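PDB 2V1L: hypothetical protein from Vibrio cholerae, which is of unknown function but is encoded on a pathogenicity island and shares structural homology with the human P32 protein. Local coordinates for residues 77-82 / 91-96; 60-65 / 72-77. One frame throughout, in Å; residues are numbered along the deposited sequence.

Contact 1 of 2, residues 77-82 / 91-96; sequences ITDFAY and ERCLDF
T78 and D95 meet on one face of the sheet, as a non-hydrogen-bonded pair. The hydroxyl of T78 donates to the D95 carboxylate. T78 OG1 is modelled 2.5 Å from D95 OD1, which is very short, so the exact length is doubtful. With chi1 at -176°, the D95 carboxylate extends beside its own carbonyl carbon and comes up to the T78 hydroxyl. The aliphatic part of R92 covers the methyl of T78, with R92 CG 3.8 Å from T78 CG2. That methyl also lies over one face of the F80 ring, toward its rim. The F80 ring and the R92 side chain run side by side in the same direction, and the ring is nearly perpendicular to the guanidinium plane (86°). The R92 guanidinium and the D95 carboxylate form a long salt bridge by charge alone, since no N-H points at the oxygen.

The backbones form an antiparallel ladder with a classic beta bulge. C93 and L94 both face D79, and D79 O accepts from both amides. The bond from C93 N to D79 O is 2.7 Å and lies in the carbonyl plane. The bond from L94 N to D79 O is longer, 3.2 Å, and comes in tilted from that plane. D79 N returns a nearly straight bond to L94 O. At L94 the strand bends, and the pairing passes from strand 90-93 to strand 95-97.

D79 and L94 lie on the other face, where L94 CD1 packs on D79 CG. C93, at the bulge, points at the facing strand, its CB 3.4 Å from D79 OD1. D79 OD1 is also hydrogen-bonded to H58 ND1. A81 CB rests on C93 CB at 4.0 Å and touches Y50. Helix 117-135 packs on the I77, D79, L94 and F96 end: I77 and D79 touch W126, and F96 meets Y123 edge-to-face.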
ATOM      1  N   ILE A  77       0.839  -4.435  -0.856  1.00 25.03           N
ATOM      2  CA  ILE A  77       0.154  -3.208  -0.454  1.00 23.90           C
ATOM      3  C   ILE A  77      -1.330  -3.514  -0.417  1.00 23.35           C
ATOM      4  O   ILE A  77      -1.865  -3.980  -1.413  1.00 22.36           O
ATOM      5  CB  ILE A  77       0.408  -2.044  -1.476  1.00 23.19           C
ATOM      6  CG1 ILE A  77       1.894  -1.730  -1.576  1.00 24.07           C
ATOM      7  CG2 ILE A  77      -0.378  -0.779  -1.072  1.00 21.79           C
ATOM      8  CD1 ILE A  77       2.240  -0.727  -2.691  1.00 24.19           C
ATOM      9  N   THR A  78      -1.984  -3.246   0.718  1.00 23.08           N
ATOM     10  CA  THR A  78      -3.415  -3.443   0.872  1.00 22.01           C
ATOM     11  C   THR A  78      -4.121  -2.195   1.372  1.00 22.99           C
ATOM     12  O   THR A  78      -3.688  -1.569   2.352  1.00 22.78           O
ATOM     13  CB  THR A  78      -3.714  -4.608   1.856  1.00 22.81           C
ATOM     14  OG1 THR A  78      -2.933  -5.749   1.480  1.00 21.33           O
ATOM     15  CG2 THR A  78      -5.193  -5.019   1.806  1.00 22.79           C
ATOM     16  N   ASP A  79      -5.225  -1.878   0.694  1.00 22.18           N
ATOM     17  CA  ASP A  79      -6.171  -0.819   1.008  1.00 23.89           C
ATOM     18  C   ASP A  79      -7.449  -1.534   1.468  1.00 24.87           C
ATOM     19  O   ASP A  79      -7.930  -2.459   0.785  1.00 24.79           O
ATOM     20  CB  ASP A  79      -6.426  -0.005  -0.283  1.00 23.86           C
ATOM     21  CG  ASP A  79      -7.545   0.989  -0.160  1.00 23.77           C
ATOM     22  OD1 ASP A  79      -8.661   0.628   0.231  1.00 24.91           O
ATOM     23  OD2 ASP A  79      -7.315   2.157  -0.493  1.00 26.21           O
ATOM     24  N   PHE A  80      -7.971  -1.143   2.628  1.00 25.29           N
ATOM     25  CA  PHE A  80      -9.145  -1.811   3.208  1.00 26.41           C
ATOM     26  C   PHE A  80     -10.293  -0.839   3.228  1.00 27.98           C
ATOM     27  O   PHE A  80     -10.074   0.366   3.314  1.00 27.43           O
ATOM     28  CB  PHE A  80      -8.910  -2.242   4.652  1.00 25.67           C
ATOM     29  CG  PHE A  80      -7.712  -3.120   4.855  1.00 26.66           C
ATOM     30  CD1 PHE A  80      -7.853  -4.494   4.935  1.00 26.05           C
ATOM     31  CD2 PHE A  80      -6.433  -2.558   5.021  1.00 25.92           C
ATOM     32  CE1 PHE A  80      -6.746  -5.291   5.156  1.00 26.24           C
ATOM     33  CE2 PHE A  80      -5.337  -3.339   5.243  1.00 24.60           C
ATOM     34  CZ  PHE A  80      -5.477  -4.704   5.303  1.00 26.00           C
ATOM     35  N   ALA A  81     -11.515  -1.366   3.157  1.00 29.15           N
ATOM     36  CA  ALA A  81     -12.712  -0.563   3.260  1.00 31.08           C
ATOM     37  C   ALA A  81     -13.846  -1.376   3.879  1.00 32.32           C
ATOM     38  O   ALA A  81     -13.830  -2.599   3.854  1.00 30.63           O
ATOM     39  CB  ALA A  81     -13.126  -0.024   1.884  1.00 30.69           C
ATOM     40  N   TYR A  82     -14.826  -0.664   4.429  1.00 34.67           N
ATOM     41  CA  TYR A  82     -16.049  -1.274   4.949  1.00 36.95           C
ATOM     42  C   TYR A  82     -16.950  -1.679   3.804  1.00 38.67           C
ATOM     43  O   TYR A  82     -17.153  -0.907   2.859  1.00 39.74           O
ATOM     44  CB  TYR A  82     -16.786  -0.310   5.882  1.00 36.86           C
ATOM     45  CG  TYR A  82     -16.098  -0.165   7.201  1.00 36.20           C
ATOM     46  CD1 TYR A  82     -16.096  -1.215   8.116  1.00 37.19           C
ATOM     47  CD2 TYR A  82     -15.434   1.010   7.537  1.00 35.70           C
ATOM     48  CE1 TYR A  82     -15.453  -1.108   9.338  1.00 35.76           C
ATOM     49  CE2 TYR A  82     -14.779   1.135   8.754  1.00 36.43           C
ATOM     50  CZ  TYR A  82     -14.795   0.069   9.654  1.00 37.46           C
ATOM     51  OH  TYR A  82     -14.149   0.175  10.865  1.00 38.05           O
ATOM     52  N   GLU A  91     -12.809  -5.084   4.874  1.00 39.30           N
ATOM     53  CA  GLU A  91     -12.413  -6.087   3.893  1.00 37.60           C
ATOM     54  C   GLU A  91     -11.287  -5.496   3.067  1.00 35.36           C
ATOM     55  O   GLU A  91     -11.217  -4.278   2.930  1.00 33.62           O
ATOM     56  CB  GLU A  91     -13.583  -6.382   2.950  1.00 38.04           C
ATOM     57  CG  GLU A  91     -14.774  -7.068   3.613  1.00 43.50           C
ATOM     58  CD  GLU A  91     -15.665  -7.808   2.618  1.00 48.23           C
ATOM     59  OE1 GLU A  91     -15.198  -8.149   1.506  1.00 50.72           O
ATOM     60  OE2 GLU A  91     -16.839  -8.061   2.953  1.00 51.91           O
ATOM     61  N   ARG A  92     -10.421  -6.354   2.514  1.00 32.77           N
ATOM     62  CA  ARG A  92      -9.432  -5.924   1.527  1.00 31.20           C
ATOM     63  C   ARG A  92     -10.225  -5.300   0.395  1.00 30.12           C
ATOM     64  O   ARG A  92     -11.250  -5.838  -0.016  1.00 30.43           O
ATOM     65  CB  ARG A  92      -8.605  -7.096   0.974  1.00 30.63           C
ATOM     66  CG  ARG A  92      -7.727  -7.811   2.016  1.00 30.29           C
ATOM     67  CD  ARG A  92      -6.732  -8.721   1.298  1.00 31.07           C
ATOM     68  NE  ARG A  92      -6.053  -9.627   2.217  1.00 34.00           N
ATOM     69  CZ  ARG A  92      -5.266 -10.631   1.839  1.00 34.64           C
ATOM     70  NH1 ARG A  92      -5.060 -10.886   0.553  1.00 33.18           N
ATOM     71  NH2 ARG A  92      -4.691 -11.393   2.757  1.00 36.56           N
ATOM     72  N   CYS A  93      -9.765  -4.163  -0.096  1.00 28.57           N
ATOM     73  CA  CYS A  93     -10.498  -3.409  -1.105  1.00 26.59           C
ATOM     74  C   CYS A  93      -9.709  -3.420  -2.410  1.00 25.56           C
ATOM     75  O   CYS A  93     -10.248  -3.723  -3.476  1.00 24.25           O
ATOM     76  CB  CYS A  93     -10.677  -1.977  -0.611  1.00 27.65           C
ATOM     77  SG  CYS A  93     -11.502  -0.924  -1.787  1.00 29.80           S
ATOM     78  N   LEU A  94      -8.425  -3.074  -2.291  1.00 23.53           N
ATOM     79  CA  LEU A  94      -7.430  -3.221  -3.331  1.00 23.32           C
ATOM     80  C   LEU A  94      -6.252  -3.899  -2.663  1.00 22.41           C
ATOM     81  O   LEU A  94      -5.902  -3.556  -1.533  1.00 22.62           O
ATOM     82  CB  LEU A  94      -6.933  -1.863  -3.803  1.00 23.60           C
ATOM     83  CG  LEU A  94      -7.810  -0.967  -4.685  1.00 26.85           C
ATOM     84  CD1 LEU A  94      -8.333   0.186  -3.900  1.00 27.47           C
ATOM     85  CD2 LEU A  94      -6.911  -0.419  -5.815  1.00 30.25           C
ATOM     86  N   ASP A  95      -5.626  -4.813  -3.363  1.00 21.11           N
ATOM     87  CA  ASP A  95      -4.465  -5.529  -2.818  1.00 22.05           C
ATOM     88  C   ASP A  95      -3.462  -5.719  -3.953  1.00 21.74           C
ATOM     89  O   ASP A  95      -3.841  -6.139  -5.047  1.00 21.57           O
ATOM     90  CB  ASP A  95      -4.894  -6.885  -2.237  1.00 22.22           C
ATOM     91  CG  ASP A  95      -3.745  -7.622  -1.563  1.00 26.38           C
ATOM     92  OD1 ASP A  95      -3.199  -7.134  -0.543  1.00 29.62           O
ATOM     93  OD2 ASP A  95      -3.390  -8.697  -2.065  1.00 29.75           O
ATOM     94  N   PHE A  96      -2.203  -5.364  -3.718  1.00 20.70           N
ATOM     95  CA  PHE A  96      -1.154  -5.604  -4.701  1.00 22.31           C
ATOM     96  C   PHE A  96      -0.173  -6.524  -4.019  1.00 23.44           C
ATOM     97  O   PHE A  96       0.485  -6.118  -3.100  1.00 23.68           O
ATOM     98  CB  PHE A  96      -0.476  -4.290  -5.146  1.00 21.92           C
ATOM     99  CG  PHE A  96      -1.440  -3.291  -5.740  1.00 22.80           C
ATOM    100  CD1 PHE A  96      -1.880  -3.431  -7.059  1.00 22.17           C
ATOM    101  CD2 PHE A  96      -1.945  -2.239  -4.964  1.00 22.95           C
ATOM    102  CE1 PHE A  96      -2.818  -2.503  -7.609  1.00 21.81           C
ATOM    103  CE2 PHE A  96      -2.859  -1.304  -5.504  1.00 22.40           C
ATOM    104  CZ  PHE A  96      -3.302  -1.460  -6.822  1.00 21.91           C
TER

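Contact 2 of 2, residues 60-65 / 72-77; sequences VEIALS and WCIEYI
V60 makes a slight apolar contact with I77 across the two strands. E61 does more. Its chain is extended, with CG anti to the backbone N (chi1 -177°), and this carries the carboxylate to the end of the Y76 ring. The Y76 hydroxyl donates to it. Y76 OH is modelled 2.4 Å from E61 OE2, too short for the exact length to be trusted. The oxygen lies at the ring edge, in the ring plane, while the carboxylate is turned 45° from that plane. The other oxygen, E61 OE1, has a weak hydrogen bond to N44.

I62 lies beside I77, and I62 CG2 touches I74 CD1 at 3.9 Å. On the opposite side of the strand, the A63 methyl sits over one face of the Y76 ring in a CH-pi contact, 3.6 Å from A63 CB to the ring centroid. Y76 has chi1 of 60°, which sets CG between its backbone N and carbonyl carbon and swings the ring across A63. E75 and Y76 both face A63, a classic beta bulge within this beta hairpin. A63 N donates to Y76 O at 3.1 Å. A63 O accepts from E75 N, a bond also modelled very short and of doubtful length.

The L64 CD2 methyl packs against I74, 3.6 Å from I74 CA, while L64 CB touches CE3 of the W72 indole. S65 pairs with C73 through two backbone bonds. Its hydroxyl also makes a weak hydrogen bond to the bent E75 chain, S65 OG to E75 OE2 at 3.2 Å.

Strand 41-46 flanks strand 60-66 on its other edge, with backbone bonds from V60 to F45, I62 to M43 and L64 to V41. I62, I74 and I77 pack on F17 of helix 15-29, and V60 and I77 reach W126 of helix 117-135.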
ATOM      1  N   VAL A  60      -4.478   1.675   5.104  1.00 22.19           N
ATOM      2  CA  VAL A  60      -3.578   1.036   4.184  1.00 22.28           C
ATOM      3  C   VAL A  60      -2.530   0.308   4.998  1.00 23.48           C
ATOM      4  O   VAL A  60      -2.048   0.832   5.995  1.00 23.11           O
ATOM      5  CB  VAL A  60      -2.900   2.058   3.246  1.00 22.06           C
ATOM      6  CG1 VAL A  60      -1.794   1.443   2.513  1.00 20.58           C
ATOM      7  CG2 VAL A  60      -3.922   2.705   2.268  1.00 21.32           C
ATOM      8  N   GLU A  61      -2.188  -0.902   4.553  1.00 25.20           N
ATOM      9  CA  GLU A  61      -1.076  -1.692   5.082  1.00 26.73           C
ATOM     10  C   GLU A  61      -0.049  -2.004   4.003  1.00 27.74           C
ATOM     11  O   GLU A  61      -0.399  -2.427   2.897  1.00 28.19           O
ATOM     12  CB  GLU A  61      -1.601  -3.002   5.709  1.00 26.58           C
ATOM     13  CG  GLU A  61      -0.515  -3.848   6.354  1.00 26.96           C
ATOM     14  CD  GLU A  61      -1.051  -5.074   7.081  1.00 29.07           C
ATOM     15  OE1 GLU A  61      -1.907  -4.920   7.979  1.00 30.13           O
ATOM     16  OE2 GLU A  61      -0.583  -6.200   6.762  1.00 34.67           O
ATOM     17  N   ILE A  62       1.223  -1.793   4.326  1.00 28.91           N
ATOM     18  CA  ILE A  62       2.309  -2.110   3.426  1.00 31.57           C
ATOM     19  C   ILE A  62       3.336  -2.990   4.145  1.00 33.00           C
ATOM     20  O   ILE A  62       3.713  -2.692   5.272  1.00 33.82           O
ATOM     21  CB  ILE A  62       3.004  -0.830   2.871  1.00 31.27           C
ATOM     22  CG1 ILE A  62       1.992   0.050   2.125  1.00 32.16           C
ATOM     23  CG2 ILE A  62       4.187  -1.237   1.963  1.00 30.94           C
ATOM     24  CD1 ILE A  62       2.310   1.563   2.093  1.00 31.95           C
ATOM     25  N   ALA A  63       3.793  -4.056   3.481  1.00 34.73           N
ATOM     26  CA  ALA A  63       4.778  -4.970   4.065  1.00 36.43           C
ATOM     27  C   ALA A  63       6.079  -5.046   3.311  1.00 37.74           C
ATOM     28  O   ALA A  63       6.126  -5.211   2.084  1.00 37.54           O
ATOM     29  CB  ALA A  63       4.202  -6.372   4.231  1.00 36.23           C
ATOM     30  N   LEU A  64       7.151  -4.973   4.083  1.00 40.15           N
ATOM     31  CA  LEU A  64       8.492  -4.965   3.535  1.00 43.00           C
ATOM     32  C   LEU A  64       9.337  -5.958   4.312  1.00 44.83           C
ATOM     33  O   LEU A  64       9.174  -6.111   5.522  1.00 45.28           O
ATOM     34  CB  LEU A  64       9.105  -3.557   3.677  1.00 42.70           C
ATOM     35  CG  LEU A  64       8.320  -2.309   3.256  1.00 42.22           C
ATOM     36  CD1 LEU A  64       8.941  -1.072   3.869  1.00 42.09           C
ATOM     37  CD2 LEU A  64       8.299  -2.168   1.761  1.00 40.79           C
ATOM     38  N   SER A  65      10.245  -6.624   3.617  1.00 47.63           N
ATOM     39  CA  SER A  65      11.247  -7.447   4.274  1.00 49.89           C
ATOM     40  C   SER A  65      12.628  -7.029   3.788  1.00 51.58           C
ATOM     41  O   SER A  65      12.781  -6.572   2.651  1.00 51.83           O
ATOM     42  CB  SER A  65      11.005  -8.917   3.975  1.00 49.59           C
ATOM     43  OG  SER A  65      11.322  -9.191   2.626  1.00 50.91           O
ATOM     44  N   TRP A  72      15.751  -3.423   0.538  1.00 56.62           N
ATOM     45  CA  TRP A  72      14.391  -3.787   0.967  1.00 54.70           C
ATOM     46  C   TRP A  72      13.475  -4.197  -0.182  1.00 53.09           C
ATOM     47  O   TRP A  72      13.638  -3.744  -1.313  1.00 52.98           O
ATOM     48  CB  TRP A  72      13.747  -2.648   1.750  1.00 55.27           C
ATOM     49  CG  TRP A  72      14.349  -2.416   3.111  1.00 56.16           C
ATOM     50  CD1 TRP A  72      15.492  -1.720   3.389  1.00 56.95           C
ATOM     51  CD2 TRP A  72      13.836  -2.864   4.378  1.00 56.62           C
ATOM     52  NE1 TRP A  72      15.727  -1.711   4.745  1.00 57.37           N
ATOM     53  CE2 TRP A  72      14.729  -2.407   5.376  1.00 56.93           C
ATOM     54  CE3 TRP A  72      12.712  -3.611   4.768  1.00 57.36           C
ATOM     55  CZ2 TRP A  72      14.534  -2.668   6.742  1.00 56.50           C
ATOM     56  CZ3 TRP A  72      12.516  -3.873   6.137  1.00 56.43           C
ATOM     57  CH2 TRP A  72      13.424  -3.399   7.101  1.00 56.66           C
ATOM     58  N   CYS A  73      12.517  -5.067   0.120  1.00 50.76           N
ATOM     59  CA  CYS A  73      11.562  -5.552  -0.877  1.00 48.68           C
ATOM     60  C   CYS A  73      10.138  -5.248  -0.426  1.00 45.88           C
ATOM     61  O   CYS A  73       9.787  -5.505   0.722  1.00 45.34           O
ATOM     62  CB  CYS A  73      11.727  -7.056  -1.058  1.00 49.09           C
ATOM     63  SG  CYS A  73      13.461  -7.551  -1.325  1.00 54.20           S
ATOM     64  N   ILE A  74       9.332  -4.683  -1.321  1.00 42.84           N
ATOM     65  CA  ILE A  74       7.915  -4.456  -1.019  1.00 39.92           C
ATOM     66  C   ILE A  74       7.154  -5.763  -1.221  1.00 38.05           C
ATOM     67  O   ILE A  74       7.148  -6.323  -2.314  1.00 36.96           O
ATOM     68  CB  ILE A  74       7.300  -3.299  -1.850  1.00 40.28           C
ATOM     69  CG1 ILE A  74       5.851  -3.039  -1.441  1.00 38.58           C
ATOM     70  CG2 ILE A  74       7.336  -3.603  -3.333  1.00 41.31           C
ATOM     71  CD1 ILE A  74       5.443  -1.647  -1.711  1.00 41.88           C
ATOM     72  N   GLU A  75       6.547  -6.248  -0.139  1.00 36.39           N
ATOM     73  CA  GLU A  75       5.856  -7.548  -0.135  1.00 35.36           C
ATOM     74  C   GLU A  75       4.437  -7.460  -0.678  1.00 32.71           C
ATOM     75  O   GLU A  75       4.072  -8.172  -1.599  1.00 32.99           O
ATOM     76  CB  GLU A  75       5.828  -8.121   1.280  1.00 35.83           C
ATOM     77  CG  GLU A  75       7.198  -8.214   1.908  1.00 40.46           C
ATOM     78  CD  GLU A  75       7.991  -9.398   1.408  1.00 44.67           C
ATOM     79  OE1 GLU A  75       8.269  -9.481   0.187  1.00 46.04           O
ATOM     80  OE2 GLU A  75       8.340 -10.247   2.260  1.00 48.23           O
ATOM     81  N   TYR A  76       3.635  -6.594  -0.079  1.00 30.32           N
ATOM     82  CA  TYR A  76       2.318  -6.326  -0.581  1.00 28.42           C
ATOM     83  C   TYR A  76       1.853  -4.939  -0.165  1.00 26.96           C
ATOM     84  O   TYR A  76       2.384  -4.359   0.778  1.00 27.23           O
ATOM     85  CB  TYR A  76       1.328  -7.386  -0.063  1.00 28.89           C
ATOM     86  CG  TYR A  76       1.209  -7.446   1.447  1.00 27.49           C
ATOM     87  CD1 TYR A  76       1.853  -8.453   2.168  1.00 28.61           C
ATOM     88  CD2 TYR A  76       0.450  -6.511   2.149  1.00 29.58           C
ATOM     89  CE1 TYR A  76       1.752  -8.533   3.554  1.00 28.05           C
ATOM     90  CE2 TYR A  76       0.328  -6.581   3.548  1.00 30.35           C
ATOM     91  CZ  TYR A  76       0.990  -7.602   4.236  1.00 29.97           C
ATOM     92  OH  TYR A  76       0.904  -7.676   5.605  1.00 29.69           O
ATOM     93  N   ILE A  77       0.839  -4.435  -0.856  1.00 25.03           N
ATOM     94  CA  ILE A  77       0.154  -3.208  -0.454  1.00 23.90           C
ATOM     95  C   ILE A  77      -1.330  -3.514  -0.417  1.00 23.35           C
ATOM     96  O   ILE A  77      -1.865  -3.980  -1.413  1.00 22.36           O
ATOM     97  CB  ILE A  77       0.408  -2.044  -1.476  1.00 23.19           C
ATOM     98  CG1 ILE A  77       1.894  -1.730  -1.576  1.00 24.07           C
ATOM     99  CG2 ILE A  77      -0.378  -0.779  -1.072  1.00 21.79           C
ATOM    100  CD1 ILE A  77       2.240  -0.727  -2.691  1.00 24.19           C
TER

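Contacts 1 and 2 follow one another along the chain and share I77 on strand 72-82, the strand they have in common. Contact 2 pairs the first half of strand 72-82 with strand 60-66; contact 1 pairs the second half with strands 90-93 and 95-97. Both belong to one antiparallel sheet, and their centres are about 13 Å apart. They also touch directly: E61 N lies 2.7 Å from T78 O, a probable hydrogen bond, and F80 CE2 packs on E61 CB at 3.8 Å. The start of strand 60-66 thus lies alongside T78 and F80 of contact 1. Helix 117-135 packs against both contacts.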